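Endoglucanase (PDB 1DYS) hydrolyses internal beta-1,4-glucosidic linkages in cellulose as a family 6 glycoside hydrolase, contributing to the recycling of plant biomass. Local coordinates at residues Pro287-Pro293 with Met337-His343. Sequence-based numbering, arbitrary orientation.
Sequences PAGFGQP and MLTQNAH
The ring of Phe290 lies flat against the last turn of helix 332-340, where Leu338 CB sits 3.6 Å from the ring centroid as a CH-pi contact almost on the ring normal. In this family 6 distorted-barrel fold the contact lies outside the barrel strands and joins the last helix, 332-340, to the segment around short strand 288-289. The two side chains cross at about a right angle, and Leu338 CD1 reaches Phe290 CE1 at 3.7 Å, while Ala342 CB lies at the ring edge, near its plane. With CG anti to its own carbonyl carbon (chi1 -70°), the Phe290 ring is swung to the side of its backbone N, which itself donates a nearly straight hydrogen bond to Leu338 O (3.0 Å, 177°). Phe290 O then accepts from His343 N at 2.9 Å, so both backbone polar groups of one residue are spent on the helix end and its exit. With only a methyl group at this position, as in an alanine, Leu338 CB would probably lose its aromatic cover and a gap would open beside Trp308, which stacks on the same ring. Past the helix end, the His343 imidazole, whose ND1 is hydrogen-bonded to Glu345 N, has Gln292 CA over one face. At the other end, Ala288 N makes a weak hydrogen bond to Met337 SD, and Asn341 ND2 and N grip Met337 O from opposite faces of its carbonyl plane, ND2 at 3.0 Å.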
loop_
_atom_site.group_PDB
_atom_site.type_symbol
_atom_site.label_atom_id
_atom_site.label_comp_id
_atom_site.label_asym_id
_atom_site.label_seq_id
_atom_site.Cartn_x
_atom_site.Cartn_y
_atom_site.Cartn_z
ATOM N N PRO A 287 -22.316 -5.602 -10.713
ATOM C CA PRO A 287 -22.436 -6.771 -9.881
ATOM C C PRO A 287 -21.526 -7.939 -10.223
ATOM O O PRO A 287 -21.207 -8.155 -11.394
ATOM C CB PRO A 287 -23.876 -7.333 -10.066
ATOM C CG PRO A 287 -24.391 -6.578 -11.258
ATOM C CD PRO A 287 -23.451 -5.465 -11.649
ATOM N N ALA A 288 -21.091 -8.632 -9.182
ATOM C CA ALA A 288 -20.259 -9.831 -9.409
ATOM C C ALA A 288 -20.579 -10.902 -8.367
ATOM O O ALA A 288 -21.147 -10.624 -7.311
ATOM C CB ALA A 288 -18.775 -9.471 -9.343
ATOM N N GLY A 289 -20.220 -12.153 -8.707
ATOM C CA GLY A 289 -20.449 -13.210 -7.738
ATOM C C GLY A 289 -19.178 -14.050 -7.583
ATOM O O GLY A 289 -18.312 -14.011 -8.476
ATOM N N PHE A 290 -19.137 -14.767 -6.462
ATOM C CA PHE A 290 -18.089 -15.791 -6.341
ATOM C C PHE A 290 -18.271 -16.765 -7.520
ATOM O O PHE A 290 -19.419 -17.173 -7.864
ATOM C CB PHE A 290 -18.190 -16.637 -5.105
ATOM C CG PHE A 290 -17.891 -15.971 -3.795
ATOM C CD1 PHE A 290 -16.688 -15.268 -3.670
ATOM C CD2 PHE A 290 -18.688 -16.096 -2.678
ATOM C CE1 PHE A 290 -16.343 -14.685 -2.477
ATOM C CE2 PHE A 290 -18.351 -15.513 -1.476
ATOM C CZ PHE A 290 -17.170 -14.786 -1.377
ATOM N N GLY A 291 -17.176 -17.114 -8.181
ATOM C CA GLY A 291 -17.282 -18.030 -9.317
ATOM C C GLY A 291 -17.134 -19.476 -8.815
ATOM O O GLY A 291 -17.127 -19.796 -7.646
ATOM N N GLN A 292 -17.048 -20.364 -9.806
ATOM C CA GLN A 292 -16.871 -21.788 -9.565
ATOM C C GLN A 292 -15.658 -22.045 -8.684
ATOM O O GLN A 292 -14.553 -21.577 -8.971
ATOM C CB GLN A 292 -16.625 -22.445 -10.947
ATOM C CG GLN A 292 -15.830 -23.728 -10.934
ATOM C CD GLN A 292 -16.700 -24.942 -10.656
ATOM O OE1 GLN A 292 -17.600 -25.186 -11.464
ATOM N NE2 GLN A 292 -16.432 -25.686 -9.587
ATOM N N PRO A 293 -15.849 -22.793 -7.632
ATOM C CA PRO A 293 -14.740 -23.177 -6.753
ATOM C C PRO A 293 -13.774 -24.082 -7.491
ATOM O O PRO A 293 -14.068 -24.673 -8.522
ATOM C CB PRO A 293 -15.361 -23.878 -5.535
ATOM C CG PRO A 293 -16.792 -23.329 -5.605
ATOM C CD PRO A 293 -17.117 -23.272 -7.102
ATOM N N MET A 337 -22.072 -9.203 -1.413
ATOM C CA MET A 337 -22.525 -9.264 -2.784
ATOM C C MET A 337 -22.041 -10.513 -3.508
ATOM O O MET A 337 -22.764 -11.250 -4.203
ATOM C CB MET A 337 -22.160 -7.988 -3.558
ATOM C CG MET A 337 -22.377 -8.115 -5.059
ATOM S SD MET A 337 -21.445 -6.965 -6.098
ATOM C CE MET A 337 -19.806 -7.666 -5.817
ATOM N N LEU A 338 -20.737 -10.831 -3.327
ATOM C CA LEU A 338 -20.199 -12.009 -4.010
ATOM C C LEU A 338 -20.928 -13.273 -3.492
ATOM O O LEU A 338 -21.072 -14.213 -4.272
ATOM C CB LEU A 338 -18.705 -12.185 -3.775
ATOM C CG LEU A 338 -17.796 -11.127 -4.455
ATOM C CD1 LEU A 338 -16.410 -11.280 -3.845
ATOM C CD2 LEU A 338 -17.810 -11.213 -5.962
ATOM N N THR A 339 -21.334 -13.232 -2.237
ATOM C CA THR A 339 -21.984 -14.409 -1.644
ATOM C C THR A 339 -23.398 -14.549 -2.187
ATOM O O THR A 339 -23.750 -15.609 -2.677
ATOM C CB THR A 339 -22.051 -14.244 -0.125
ATOM O OG1 THR A 339 -20.748 -14.106 0.469
ATOM C CG2 THR A 339 -22.680 -15.495 0.502
ATOM N N GLN A 340 -24.194 -13.495 -2.067
ATOM C CA GLN A 340 -25.542 -13.554 -2.664
ATOM C C GLN A 340 -25.535 -13.926 -4.135
ATOM O O GLN A 340 -26.510 -14.532 -4.621
ATOM C CB GLN A 340 -26.229 -12.185 -2.519
ATOM C CG GLN A 340 -26.354 -11.674 -1.116
ATOM C CD GLN A 340 -26.863 -10.257 -0.982
ATOM O OE1 GLN A 340 -28.046 -10.057 -0.718
ATOM N NE2 GLN A 340 -25.992 -9.270 -1.158
ATOM N N ASN A 341 -24.543 -13.570 -4.953
ATOM C CA ASN A 341 -24.482 -13.897 -6.369
ATOM C C ASN A 341 -23.573 -15.085 -6.678
ATOM O O ASN A 341 -23.269 -15.314 -7.860
ATOM C CB ASN A 341 -23.999 -12.702 -7.187
ATOM C CG ASN A 341 -25.047 -11.602 -7.151
ATOM O OD1 ASN A 341 -26.082 -11.681 -7.820
ATOM N ND2 ASN A 341 -24.778 -10.571 -6.370
ATOM N N ALA A 342 -23.249 -15.836 -5.626
ATOM C CA ALA A 342 -22.322 -16.961 -5.850
ATOM C C ALA A 342 -22.820 -18.048 -6.793
ATOM O O ALA A 342 -24.002 -18.336 -6.941
ATOM C CB ALA A 342 -21.927 -17.601 -4.535
ATOM N N HIS A 343 -21.808 -18.708 -7.341
ATOM C CA HIS A 343 -21.975 -19.898 -8.182
ATOM C C HIS A 343 -22.791 -20.903 -7.378
ATOM O O HIS A 343 -22.628 -21.015 -6.170
ATOM C CB HIS A 343 -20.602 -20.531 -8.422
ATOM C CG HIS A 343 -20.619 -21.596 -9.464
ATOM N ND1 HIS A 343 -20.946 -22.907 -9.187
ATOM C CD2 HIS A 343 -20.344 -21.532 -10.790
ATOM C CE1 HIS A 343 -20.872 -23.594 -10.320
ATOM N NE2 HIS A 343 -20.485 -22.796 -11.308
#